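Local coordinates for methyltransferase (Streptomyces avermitilis, PDB 3GIW), which is of unknown function but is probably an S-adenosylmethionine-dependent methyltransferase with a Rossmann-like fold, at residues N62-M66 and V166-V170; Q81-T87 and R107-D112; L196-I200 and F235-L239; I246-W252 and I267-V273. All coordinates share one frame; numbering follows the deposited sequence.

Contact 1 (N62-M66 and V166-V170); sequences NRDWM and VIAIV
Ile-167 pushes its side chain against three residues of helix 55-75, and tracing it outward maps most of the contact. From CB the chain forks: with chi1 at -62°, CG1 sits beside the backbone N while the CG2 methyl lies anti to it. CG2 comes up against the amide of Asn-62 and is 3.8 Å from its ND2. The other branch heads for the helix; CG1 lies in the plane of the Trp-65 indole, at the ring edge, 3.9 Å from CZ3. At the tip, CD1 stays 3.8 Å from the same Trp-65 CZ3, this time approaching obliquely. Met-66, a selenomethionine modelled in two conformers, brings CG to 3.7 Å from Ile-167 CD1 in the one described, then bends off so that its selenium leads elsewhere. This is the C-terminal end of strand 163-167 in a class I methyltransferase sheet, the edge where such folds bind their cofactor; Asn-62 and Arg-63 bind S-adenosyl-L-homocysteine in a crystal structure of this protein, though none is bound here. Just past Ile-167 the chain turns through Ala-168, whose backbone is left-handed (phi 60°), and the turn delivers its CB methyl to 3.5 Å from Asn-62 ND2. No hydrogen bond spans the two segments. The Asn-62 amide is instead hydrogen-bonded at both ends from outside them, which probably limits its rotation: ND2 pairs with Tyr-28 OH, another residue of the binding site, and OD1 with Ser-199 OG, which also takes the Ala-168 N-H.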
loop_
_atom_site.group_PDB
_atom_site.type_symbol
_atom_site.label_atom_id
_atom_site.label_comp_id
_atom_site.label_asym_id
_atom_site.label_seq_id
_atom_site.Cartn_x
_atom_site.Cartn_y
_atom_site.Cartn_z
ATOM N N ASN A 62 9.006 0.578 -3.535
ATOM C CA ASN A 62 7.761 0.208 -2.866
ATOM C C ASN A 62 6.773 -0.434 -3.844
ATOM O O ASN A 62 6.161 -1.476 -3.535
ATOM C CB ASN A 62 7.127 1.413 -2.181
ATOM C CG ASN A 62 5.756 1.092 -1.591
ATOM O OD1 ASN A 62 5.686 0.540 -0.499
ATOM N ND2 ASN A 62 4.703 1.356 -2.352
ATOM N N ARG A 63 6.653 0.131 -5.044
ATOM C CA ARG A 63 5.775 -0.452 -6.058
ATOM C C ARG A 63 6.269 -1.832 -6.452
ATOM O O ARG A 63 5.455 -2.792 -6.581
ATOM C CB ARG A 63 5.596 0.471 -7.262
ATOM C CG ARG A 63 4.433 0.014 -8.186
ATOM C CD ARG A 63 3.050 0.264 -7.597
ATOM N NE ARG A 63 1.990 -0.332 -8.426
ATOM C CZ ARG A 63 0.686 -0.118 -8.232
ATOM N NH1 ARG A 63 0.276 0.695 -7.255
ATOM N NH2 ARG A 63 -0.208 -0.720 -9.022
ATOM N N ASP A 64 7.571 -2.004 -6.674
ATOM C CA ASP A 64 8.139 -3.294 -7.055
ATOM C C ASP A 64 7.889 -4.350 -5.956
ATOM O O ASP A 64 7.578 -5.510 -6.248
ATOM C CB ASP A 64 9.654 -3.169 -7.305
ATOM C CG ASP A 64 10.006 -2.405 -8.585
ATOM O OD1 ASP A 64 9.147 -2.229 -9.459
ATOM O OD2 ASP A 64 11.176 -1.972 -8.695
ATOM N N TRP A 65 7.999 -3.923 -4.697
ATOM C CA TRP A 65 7.743 -4.773 -3.547
ATOM C C TRP A 65 6.283 -5.258 -3.581
ATOM O O TRP A 65 6.035 -6.450 -3.367
ATOM C CB TRP A 65 8.071 -4.054 -2.206
ATOM C CG TRP A 65 7.774 -4.954 -1.028
ATOM C CD1 TRP A 65 8.578 -5.900 -0.524
ATOM C CD2 TRP A 65 6.545 -5.023 -0.291
ATOM N NE1 TRP A 65 7.940 -6.573 0.500
ATOM C CE2 TRP A 65 6.683 -6.055 0.644
ATOM C CE3 TRP A 65 5.342 -4.311 -0.337
ATOM C CZ2 TRP A 65 5.654 -6.401 1.524
ATOM C CZ3 TRP A 65 4.332 -4.695 0.514
ATOM C CH2 TRP A 65 4.506 -5.694 1.442
HETATM N N MSE A 66 5.340 -4.358 -3.830
HETATM C CA MSE A 66 3.938 -4.783 -3.927
HETATM C C MSE A 66 3.819 -5.907 -4.947
HETATM O O MSE A 66 3.148 -6.900 -4.708
HETATM C CB MSE A 66 3.022 -3.612 -4.336
HETATM C CG MSE A 66 1.543 -4.012 -4.469
HETATM SE SE MSE A 66 0.996 -4.719 -6.220
HETATM C CE MSE A 66 0.589 -3.088 -7.083
ATOM N N VAL A 166 -2.123 -3.341 2.915
ATOM C CA VAL A 166 -2.138 -1.964 3.452
ATOM C C VAL A 166 -0.736 -1.401 3.119
ATOM O O VAL A 166 0.167 -1.462 3.951
ATOM C CB VAL A 166 -2.448 -1.914 4.969
ATOM C CG1 VAL A 166 -2.613 -0.479 5.410
ATOM C CG2 VAL A 166 -3.752 -2.716 5.278
ATOM N N ILE A 167 -0.593 -0.927 1.879
ATOM C CA ILE A 167 0.701 -0.609 1.279
ATOM C C ILE A 167 0.828 0.893 1.015
ATOM O O ILE A 167 -0.037 1.532 0.422
ATOM C CB ILE A 167 0.866 -1.433 -0.007
ATOM C CG1 ILE A 167 0.845 -2.935 0.351
ATOM C CG2 ILE A 167 2.176 -1.016 -0.721
ATOM C CD1 ILE A 167 0.890 -3.926 -0.806
ATOM N N ALA A 168 1.902 1.472 1.557
ATOM C CA ALA A 168 2.227 2.880 1.315
ATOM C C ALA A 168 1.106 3.816 1.787
ATOM O O ALA A 168 0.783 4.819 1.136
ATOM C CB ALA A 168 2.592 3.114 -0.184
ATOM N N ILE A 169 0.488 3.486 2.926
ATOM C CA ILE A 169 -0.612 4.300 3.477
ATOM C C ILE A 169 -0.526 4.565 4.988
ATOM O O ILE A 169 -0.902 5.640 5.466
ATOM C CB ILE A 169 -2.000 3.666 3.154
ATOM C CG1 ILE A 169 -3.118 4.461 3.850
ATOM C CG2 ILE A 169 -2.060 2.228 3.589
ATOM C CD1 ILE A 169 -4.489 4.215 3.281
ATOM N N VAL A 170 -0.031 3.607 5.761
ATOM C CA VAL A 170 -0.198 3.667 7.186
ATOM C C VAL A 170 0.547 4.838 7.861
ATOM O O VAL A 170 0.158 5.332 8.959
ATOM C CB VAL A 170 0.126 2.278 7.828
ATOM C CG1 VAL A 170 1.621 2.108 8.101
ATOM C CG2 VAL A 170 -0.710 2.121 9.103
#

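Contact 2 (Q81-T87 and R107-D112)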
loop_
_atom_site.group_PDB
_atom_site.type_symbol
_atom_site.label_atom_id
_atom_site.label_comp_id
_atom_site.label_asym_id
_atom_site.label_seq_id
_atom_site.Cartn_x
_atom_site.Cartn_y
_atom_site.Cartn_z
ATOM N N GLN A 81 -8.271 -14.052 -2.973
ATOM C CA GLN A 81 -9.073 -12.894 -2.608
ATOM C C GLN A 81 -8.196 -11.858 -1.933
ATOM O O GLN A 81 -7.422 -12.179 -1.028
ATOM C CB GLN A 81 -10.163 -13.311 -1.610
ATOM C CG GLN A 81 -11.101 -14.394 -2.131
ATOM C CD GLN A 81 -12.315 -14.542 -1.258
ATOM O OE1 GLN A 81 -13.458 -14.297 -1.708
ATOM N NE2 GLN A 81 -12.091 -14.926 0.015
ATOM N N PHE A 82 -8.352 -10.597 -2.338
ATOM C CA PHE A 82 -7.532 -9.498 -1.834
ATOM C C PHE A 82 -8.412 -8.297 -1.499
ATOM O O PHE A 82 -9.326 -7.959 -2.270
ATOM C CB PHE A 82 -6.500 -9.074 -2.911
ATOM C CG PHE A 82 -5.545 -10.159 -3.289
ATOM C CD1 PHE A 82 -5.954 -11.212 -4.120
ATOM C CD2 PHE A 82 -4.253 -10.172 -2.781
ATOM C CE1 PHE A 82 -5.081 -12.264 -4.458
ATOM C CE2 PHE A 82 -3.398 -11.231 -3.107
ATOM C CZ PHE A 82 -3.804 -12.245 -3.939
ATOM N N LEU A 83 -8.099 -7.645 -0.381
ATOM C CA LEU A 83 -8.684 -6.401 0.052
ATOM C C LEU A 83 -7.548 -5.375 0.194
ATOM O O LEU A 83 -6.737 -5.472 1.107
ATOM C CB LEU A 83 -9.419 -6.590 1.378
ATOM C CG LEU A 83 -10.077 -5.345 1.971
ATOM C CD1 LEU A 83 -10.962 -4.567 1.004
ATOM C CD2 LEU A 83 -10.885 -5.698 3.255
ATOM N N ASP A 84 -7.526 -4.400 -0.719
ATOM C CA ASP A 84 -6.431 -3.439 -0.823
ATOM C C ASP A 84 -6.874 -2.090 -0.297
ATOM O O ASP A 84 -7.776 -1.432 -0.856
ATOM C CB ASP A 84 -6.021 -3.304 -2.281
ATOM C CG ASP A 84 -4.759 -2.454 -2.485
ATOM O OD1 ASP A 84 -3.775 -2.606 -1.730
ATOM O OD2 ASP A 84 -4.737 -1.655 -3.468
ATOM N N ILE A 85 -6.260 -1.657 0.801
ATOM C CA ILE A 85 -6.652 -0.455 1.514
ATOM C C ILE A 85 -5.660 0.664 1.184
ATOM O O ILE A 85 -4.481 0.554 1.506
ATOM C CB ILE A 85 -6.676 -0.684 3.057
ATOM C CG1 ILE A 85 -7.533 -1.905 3.396
ATOM C CG2 ILE A 85 -7.107 0.616 3.796
ATOM C CD1 ILE A 85 -8.945 -1.799 3.006
ATOM N N GLY A 86 -6.121 1.727 0.537
ATOM C CA GLY A 86 -5.216 2.794 0.081
ATOM C C GLY A 86 -4.586 2.474 -1.268
ATOM O O GLY A 86 -3.373 2.508 -1.447
ATOM N N THR A 87 -5.435 2.152 -2.240
ATOM C CA THR A 87 -5.002 1.699 -3.557
ATOM C C THR A 87 -4.124 2.719 -4.338
ATOM O O THR A 87 -3.155 2.326 -5.037
ATOM C CB THR A 87 -6.233 1.327 -4.390
ATOM O OG1 THR A 87 -6.885 0.221 -3.741
ATOM C CG2 THR A 87 -5.849 0.952 -5.885
ATOM N N ARG A 107 -10.303 -12.556 -6.929
ATOM C CA ARG A 107 -11.228 -11.465 -6.610
ATOM C C ARG A 107 -10.483 -10.372 -5.828
ATOM O O ARG A 107 -9.708 -10.700 -4.923
ATOM C CB ARG A 107 -12.367 -11.991 -5.738
ATOM C CG ARG A 107 -13.138 -13.155 -6.333
ATOM C CD ARG A 107 -13.933 -13.876 -5.262
ATOM N NE ARG A 107 -14.945 -14.764 -5.858
ATOM C CZ ARG A 107 -15.736 -15.595 -5.177
ATOM N NH1 ARG A 107 -15.664 -15.681 -3.853
ATOM N NH2 ARG A 107 -16.613 -16.343 -5.828
ATOM N N VAL A 108 -10.717 -9.100 -6.169
ATOM C CA VAL A 108 -10.014 -7.982 -5.522
ATOM C C VAL A 108 -10.986 -6.844 -5.277
ATOM O O VAL A 108 -11.756 -6.460 -6.171
ATOM C CB VAL A 108 -8.834 -7.457 -6.390
ATOM C CG1 VAL A 108 -8.124 -6.322 -5.694
ATOM C CG2 VAL A 108 -7.893 -8.612 -6.747
ATOM N N VAL A 109 -10.983 -6.344 -4.049
ATOM C CA VAL A 109 -11.684 -5.099 -3.719
ATOM C C VAL A 109 -10.604 -4.039 -3.444
ATOM O O VAL A 109 -9.764 -4.217 -2.566
ATOM C CB VAL A 109 -12.620 -5.219 -2.509
ATOM C CG1 VAL A 109 -13.227 -3.871 -2.082
ATOM C CG2 VAL A 109 -13.717 -6.227 -2.791
ATOM N N TYR A 110 -10.698 -2.910 -4.157
ATOM C CA TYR A 110 -9.831 -1.768 -3.976
ATOM C C TYR A 110 -10.545 -0.652 -3.207
ATOM O O TYR A 110 -11.766 -0.427 -3.395
ATOM C CB TYR A 110 -9.506 -1.240 -5.335
ATOM C CG TYR A 110 -8.667 -2.099 -6.243
ATOM C CD1 TYR A 110 -7.309 -2.206 -6.054
ATOM C CD2 TYR A 110 -9.212 -2.727 -7.358
ATOM C CE1 TYR A 110 -6.484 -2.873 -6.968
ATOM C CE2 TYR A 110 -8.407 -3.437 -8.278
ATOM C CZ TYR A 110 -7.016 -3.505 -8.084
ATOM O OH TYR A 110 -6.172 -4.147 -8.971
ATOM N N VAL A 111 -9.803 0.084 -2.391
ATOM C CA VAL A 111 -10.367 1.104 -1.527
ATOM C C VAL A 111 -9.445 2.318 -1.476
ATOM O O VAL A 111 -8.246 2.195 -1.302
ATOM C CB VAL A 111 -10.526 0.565 -0.077
ATOM C CG1 VAL A 111 -11.202 1.599 0.813
ATOM C CG2 VAL A 111 -11.290 -0.784 -0.074
ATOM N N ASP A 112 -9.983 3.518 -1.679
ATOM C CA ASP A 112 -9.218 4.748 -1.443
ATOM C C ASP A 112 -10.173 5.865 -1.037
ATOM O O ASP A 112 -11.395 5.734 -1.204
ATOM C CB ASP A 112 -8.379 5.173 -2.692
ATOM C CG ASP A 112 -7.115 5.967 -2.343
ATOM O OD1 ASP A 112 -7.169 7.184 -2.100
ATOM O OD2 ASP A 112 -6.016 5.387 -2.340
#
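Thr-87 meets Val-111 and Tyr-110 where strand 81-85 gives way to a loop beside the parallel strand 107-112. With chi1 at -63°, OG1 stands beside its own backbone N: it donates to Asp-84 OD2 (2.9 Å), reaching that oxygen from above the carboxylate plane, and accepts from Val-111 N (3.2 Å). The same rotamer sends CG2 to 3.5 Å from Tyr-110 CD1. Val-111 O takes two N-H groups from opposite faces of its plane, Gly-86 N at 2.8 Å and Thr-87 N at 3.0 Å. An alanine in place of Thr-87 would remove OG1 and CG2, and is likely to leave Val-111 N with only its weak bond to Asp-84 O while opening a gap beside the tyrosine. Further back, Leu-83 turns CD1 toward Val-109 CG1 (3.9 Å) and Val-111 CG2. Asp-84 OD2 sits in plane at the Tyr-110 ring edge; its OD1 is bonded to Thr-165 OG1. Asp-112 OD2 takes the N-H of Gly-88, in what is probably the glycine-rich first motif of these methyltransferases. Chemically, then, the buried Asp-84 carboxylate has a hydroxyl partner on each oxygen, and Thr-87 OG1, donor to one strand and acceptor from the other, can scarcely rotate.

Contact 3 (L196-I200 and F235-L239)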
loop_
_atom_site.group_PDB
_atom_site.type_symbol
_atom_site.label_atom_id
_atom_site.label_comp_id
_atom_site.label_asym_id
_atom_site.label_seq_id
_atom_site.Cartn_x
_atom_site.Cartn_y
_atom_site.Cartn_z
ATOM N N LEU A 196 -1.861 -10.598 6.131
ATOM C CA LEU A 196 -1.654 -9.146 6.210
ATOM C C LEU A 196 -0.333 -8.865 5.510
ATOM O O LEU A 196 0.676 -9.475 5.835
ATOM C CB LEU A 196 -1.600 -8.703 7.667
ATOM C CG LEU A 196 -1.270 -7.212 7.881
ATOM C CD1 LEU A 196 -2.313 -6.259 7.281
ATOM C CD2 LEU A 196 -1.101 -6.915 9.394
ATOM N N ALA A 197 -0.351 -7.926 4.570
ATOM C CA ALA A 197 0.857 -7.454 3.854
ATOM C C ALA A 197 0.887 -5.932 4.004
ATOM O O ALA A 197 -0.101 -5.259 3.672
ATOM C CB ALA A 197 0.843 -7.828 2.374
HETATM N N MSE A 198 2.021 -5.403 4.439
HETATM C CA MSE A 198 2.170 -3.975 4.630
HETATM C C MSE A 198 3.530 -3.462 4.192
HETATM O O MSE A 198 4.542 -4.121 4.297
HETATM C CB MSE A 198 2.012 -3.588 6.110
HETATM C CG MSE A 198 0.699 -4.068 6.767
HETATM SE SE MSE A 198 0.540 -3.366 8.586
HETATM C CE MSE A 198 0.331 -1.500 8.141
ATOM N N SER A 199 3.555 -2.199 3.775
ATOM C CA SER A 199 4.806 -1.418 3.746
ATOM C C SER A 199 4.624 -0.239 4.703
ATOM O O SER A 199 3.565 0.451 4.684
ATOM C CB SER A 199 5.229 -1.000 2.353
ATOM O OG SER A 199 4.314 -0.126 1.761
ATOM N N ILE A 200 5.637 0.017 5.528
ATOM C CA ILE A 200 5.590 0.947 6.642
ATOM C C ILE A 200 6.782 1.924 6.584
ATOM O O ILE A 200 7.947 1.503 6.590
ATOM C CB ILE A 200 5.634 0.151 7.978
ATOM C CG1 ILE A 200 4.411 -0.787 8.095
ATOM C CG2 ILE A 200 5.663 1.062 9.220
ATOM C CD1 ILE A 200 4.476 -1.830 9.212
ATOM N N PHE A 235 2.128 -4.181 14.485
ATOM C CA PHE A 235 1.093 -4.597 13.528
ATOM C C PHE A 235 0.993 -6.122 13.340
ATOM O O PHE A 235 -0.055 -6.606 12.934
ATOM C CB PHE A 235 1.318 -3.949 12.139
ATOM C CG PHE A 235 1.145 -2.450 12.108
ATOM C CD1 PHE A 235 -0.091 -1.887 11.895
ATOM C CD2 PHE A 235 2.224 -1.625 12.299
ATOM C CE1 PHE A 235 -0.253 -0.504 11.877
ATOM C CE2 PHE A 235 2.069 -0.234 12.294
ATOM C CZ PHE A 235 0.849 0.320 12.078
ATOM N N PHE A 236 2.075 -6.857 13.589
ATOM C CA PHE A 236 2.133 -8.268 13.229
ATOM C C PHE A 236 2.098 -9.203 14.455
ATOM O O PHE A 236 2.241 -10.430 14.327
ATOM C CB PHE A 236 3.370 -8.498 12.356
ATOM C CG PHE A 236 3.282 -7.826 11.038
ATOM C CD1 PHE A 236 2.622 -8.425 10.000
ATOM C CD2 PHE A 236 3.854 -6.568 10.825
ATOM C CE1 PHE A 236 2.535 -7.819 8.759
ATOM C CE2 PHE A 236 3.751 -5.967 9.580
ATOM C CZ PHE A 236 3.083 -6.596 8.546
ATOM N N GLU A 237 1.914 -8.639 15.642
ATOM C CA GLU A 237 1.796 -9.451 16.873
ATOM C C GLU A 237 0.656 -10.452 16.782
ATOM O O GLU A 237 -0.436 -10.112 16.377
ATOM C CB GLU A 237 1.622 -8.559 18.100
ATOM C CG GLU A 237 2.889 -7.819 18.483
ATOM C CD GLU A 237 3.995 -8.714 19.068
ATOM O OE1 GLU A 237 3.666 -9.772 19.656
ATOM O OE2 GLU A 237 5.198 -8.339 18.974
ATOM N N GLY A 238 0.926 -11.706 17.138
ATOM C CA GLY A 238 -0.090 -12.746 17.012
ATOM C C GLY A 238 -0.229 -13.352 15.628
ATOM O O GLY A 238 -1.006 -14.280 15.450
ATOM N N LEU A 239 0.465 -12.795 14.634
ATOM C CA LEU A 239 0.511 -13.321 13.262
ATOM C C LEU A 239 1.822 -14.040 12.984
ATOM O O LEU A 239 2.815 -13.860 13.708
ATOM C CB LEU A 239 0.316 -12.178 12.239
ATOM C CG LEU A 239 -0.901 -11.289 12.451
ATOM C CD1 LEU A 239 -1.034 -10.186 11.380
ATOM C CD2 LEU A 239 -2.167 -12.128 12.491
#
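Leu-196 and Phe-236 come within 8.0 Å of each other CA to CA, but no backbone hydrogen bond joins strand 196-200 to the loop 235-239, which closes on itself as a type II turn from Phe-236 to Leu-239 with Gly-238 at the positive-phi position. Contact is therefore left to side chains. Leu-196, Met-198 and Ile-200, alternate residues on one face of the strand, meet two phenylalanines and Leu-239. Met-198, a selenomethionine, does most with its far end: a bend at chi3 (67°) folds CE over the Phe-235 ring face, 4.0 Å from the centroid and off toward the rim. The selenium itself is oblique to both Phe-235 and Phe-236, a Met-aromatic contact with each. This face of the sheet is covered by one of the two helical layers of the Rossmann-like sandwich; helix 179-187 lies there, touching Leu-196, Phe-235 and Leu-239, and its Arg-184 bonds to the carbonyl oxygens of Phe-235 and Glu-237. Phe-236 runs the opposite way alongside Met-198, so that its CZ lies 3.9 Å from Met-198 CG, while Leu-196 O is in plane at its ring edge. Leu-196 CD2 fills the angle between Phe-236 CE1 and Leu-239 CD1, 3.8 Å from each. At the other end of the row, Ile-200 CD1 touches Phe-235 CD2 at 3.8 Å and approaches Phe-236 at the edge of its ring.

Contact 4 (I246-W252 and I267-V273)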
loop_
_atom_site.group_PDB
_atom_site.type_symbol
_atom_site.label_atom_id
_atom_site.label_comp_id
_atom_site.label_asym_id
_atom_site.label_seq_id
_atom_site.Cartn_x
_atom_site.Cartn_y
_atom_site.Cartn_z
ATOM N N ILE A 246 10.253 -8.697 8.867
ATOM C CA ILE A 246 10.062 -7.272 8.598
ATOM C C ILE A 246 11.422 -6.671 8.231
ATOM O O ILE A 246 12.319 -6.591 9.080
ATOM C CB ILE A 246 9.458 -6.516 9.824
ATOM C CG1 ILE A 246 8.139 -7.172 10.290
ATOM C CG2 ILE A 246 9.256 -5.033 9.519
ATOM C CD1 ILE A 246 7.678 -6.715 11.712
ATOM N N VAL A 247 11.582 -6.352 6.954
ATOM C CA VAL A 247 12.870 -5.898 6.408
ATOM C C VAL A 247 12.687 -4.765 5.430
ATOM O O VAL A 247 11.577 -4.490 4.989
ATOM C CB VAL A 247 13.615 -7.029 5.690
ATOM C CG1 VAL A 247 13.906 -8.215 6.627
ATOM C CG2 VAL A 247 12.841 -7.524 4.449
ATOM N N GLN A 248 13.748 -4.022 5.132
ATOM C CA GLN A 248 13.622 -3.015 4.092
ATOM C C GLN A 248 13.092 -3.637 2.792
ATOM O O GLN A 248 13.471 -4.729 2.442
ATOM C CB GLN A 248 14.944 -2.288 3.843
ATOM C CG GLN A 248 15.356 -1.338 4.965
ATOM C CD GLN A 248 16.620 -0.590 4.533
ATOM O OE1 GLN A 248 17.713 -1.166 4.476
ATOM N NE2 GLN A 248 16.452 0.689 4.153
ATOM N N VAL A 249 12.207 -2.935 2.090
ATOM C CA VAL A 249 11.483 -3.548 0.977
ATOM C C VAL A 249 12.375 -4.131 -0.094
ATOM O O VAL A 249 12.018 -5.178 -0.679
ATOM C CB VAL A 249 10.432 -2.629 0.309
ATOM C CG1 VAL A 249 9.259 -2.435 1.221
ATOM C CG2 VAL A 249 10.989 -1.280 -0.162
ATOM N N HIS A 250 13.542 -3.544 -0.372
ATOM C CA HIS A 250 14.415 -4.063 -1.426
ATOM C C HIS A 250 15.146 -5.340 -1.011
ATOM O O HIS A 250 15.799 -5.976 -1.839
ATOM C CB HIS A 250 15.392 -2.990 -1.884
ATOM C CG HIS A 250 16.390 -2.611 -0.847
ATOM N ND1 HIS A 250 16.027 -2.187 0.419
ATOM C CD2 HIS A 250 17.743 -2.549 -0.889
ATOM C CE1 HIS A 250 17.117 -1.901 1.110
ATOM N NE2 HIS A 250 18.172 -2.102 0.336
ATOM N N LYS A 251 15.041 -5.695 0.254
ATOM C CA LYS A 251 15.612 -6.925 0.805
ATOM C C LYS A 251 14.587 -8.062 1.003
ATOM O O LYS A 251 14.942 -9.133 1.499
ATOM C CB LYS A 251 16.299 -6.597 2.153
ATOM C CG LYS A 251 17.437 -5.624 1.999
ATOM C CD LYS A 251 18.192 -5.382 3.297
ATOM C CE LYS A 251 19.240 -4.324 3.072
ATOM N NZ LYS A 251 20.183 -4.194 4.233
ATOM N N TRP A 252 13.325 -7.812 0.650
ATOM C CA TRP A 252 12.254 -8.807 0.781
ATOM C C TRP A 252 12.108 -9.588 -0.533
ATOM O O TRP A 252 11.625 -9.048 -1.521
ATOM C CB TRP A 252 10.925 -8.141 1.180
ATOM C CG TRP A 252 9.852 -9.072 1.660
ATOM C CD1 TRP A 252 9.598 -9.396 2.952
ATOM C CD2 TRP A 252 8.939 -9.848 0.855
ATOM N NE1 TRP A 252 8.569 -10.306 3.020
ATOM C CE2 TRP A 252 8.165 -10.619 1.746
ATOM C CE3 TRP A 252 8.686 -9.942 -0.516
ATOM C CZ2 TRP A 252 7.156 -11.505 1.300
ATOM C CZ3 TRP A 252 7.695 -10.836 -0.964
ATOM C CH2 TRP A 252 6.940 -11.585 -0.053
ATOM N N ILE A 267 16.164 3.767 0.840
ATOM C CA ILE A 267 14.906 3.021 0.997
ATOM C C ILE A 267 14.361 3.350 2.400
ATOM O O ILE A 267 15.041 3.088 3.395
ATOM C CB ILE A 267 15.148 1.473 0.817
ATOM C CG1 ILE A 267 15.674 1.155 -0.580
ATOM C CG2 ILE A 267 13.862 0.667 1.161
ATOM C CD1 ILE A 267 14.698 1.480 -1.715
ATOM N N ALA A 268 13.146 3.864 2.476
ATOM C CA ALA A 268 12.549 4.277 3.755
ATOM C C ALA A 268 11.236 3.533 4.019
ATOM O O ALA A 268 10.336 4.090 4.674
ATOM C CB ALA A 268 12.342 5.831 3.818
HETATM N N MSE A 269 11.093 2.308 3.494
HETATM C CA MSE A 269 9.946 1.442 3.771
HETATM C C MSE A 269 10.417 0.122 4.296
HETATM O O MSE A 269 11.269 -0.510 3.677
HETATM C CB MSE A 269 9.129 1.054 2.531
HETATM C CG MSE A 269 8.324 2.036 1.905
HETATM SE SE MSE A 269 6.885 2.782 2.941
HETATM C CE MSE A 269 6.187 3.641 1.394
ATOM N N TYR A 270 9.827 -0.319 5.394
ATOM C CA TYR A 270 9.811 -1.730 5.771
ATOM C C TYR A 270 8.693 -2.434 5.022
ATOM O O TYR A 270 7.631 -1.846 4.788
ATOM C CB TYR A 270 9.564 -1.902 7.266
ATOM C CG TYR A 270 10.704 -1.489 8.152
ATOM C CD1 TYR A 270 11.933 -2.124 8.098
ATOM C CD2 TYR A 270 10.538 -0.481 9.096
ATOM C CE1 TYR A 270 12.964 -1.766 8.936
ATOM C CE2 TYR A 270 11.591 -0.106 9.944
ATOM C CZ TYR A 270 12.799 -0.747 9.846
ATOM O OH TYR A 270 13.886 -0.433 10.662
ATOM N N GLY A 271 8.903 -3.689 4.678
ATOM C CA GLY A 271 7.856 -4.556 4.144
ATOM C C GLY A 271 7.774 -5.862 4.894
ATOM O O GLY A 271 8.757 -6.343 5.439
ATOM N N ALA A 272 6.544 -6.394 4.968
ATOM C CA ALA A 272 6.300 -7.648 5.648
ATOM C C ALA A 272 4.982 -8.263 5.228
ATOM O O ALA A 272 4.037 -7.552 4.850
ATOM C CB ALA A 272 6.293 -7.431 7.194
ATOM N N VAL A 273 4.942 -9.598 5.301
ATOM C CA VAL A 273 3.747 -10.385 4.997
ATOM C C VAL A 273 3.635 -11.428 6.105
ATOM O O VAL A 273 4.650 -12.041 6.496
ATOM C CB VAL A 273 3.903 -11.095 3.649
ATOM C CG1 VAL A 273 2.680 -12.007 3.334
ATOM C CG2 VAL A 273 4.118 -10.069 2.533
HETATM O O HOH W 1 7.621 -10.878 5.666
#
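Val-247 and Gly-271 form a hydrogen-bonded antiparallel pair, Gly-271 N to Val-247 O at 2.8 Å and Val-247 N to Gly-271 O at 3.2 Å. Beyond it Val-249 N still bonds Met-269 O, though the chain has entered a 3-10 turn. Gln-248 NE2 adds a weak bond to Ile-267 O; its stronger partner is Asp-264 O. One water bridges the two segments, accepting from Trp-252 NE1 (2.9 Å) and Val-273 N (3.0 Å), in the indole plane. Among apolar contacts, Trp-252 CZ2 meets Val-273 CG2 at 3.6 Å, and Ile-246 CG1 meets the Ala-272 methyl. Gly-271 has to be small, since a CB there would run into Val-249 CG1. His-250 is a CH-pi case: chi1 of 67° sets CG between the backbone N and carbonyl carbon, turning one ring face to Ile-267 CG1 (3.8 Å to the centroid), the other to Lys-251 CG. Its buried ND1 has no polar partner in the model. A serine in place of His-250 would probably deprive Ile-267 of that ring face and open a gap beside the lysine chain. Strand 269-275, slotted antiparallel between 195-201 and 240-248, is the reversed seventh strand characteristic of class I methyltransferases.

All four contacts reach one seven-stranded sheet of order 3-2-1-4-5-7-6, but only contacts 2 and 4 pair strands within it. Contact 2 is nested, along the chain, inside the loop closed by contact 1; contacts 3 and 4 then follow in series. Contact 1 lies about 3 Å from the chain's centre, its own centre about 12 Å from those of contacts 2 and 3 and 9 Å from that of contact 4. Contacts 2 and 4 fall on opposite sides of the middle, about 20 Å apart between centres. Trp-65 of helix 55-75 in contact 1 meets the Trp-252 ring of contact 4. At the C-terminal ends of the parallel strands, contact 1 holds Asn-62 and Arg-63 and contact 2 Asp-112 of the S-adenosyl-L-homocysteine site.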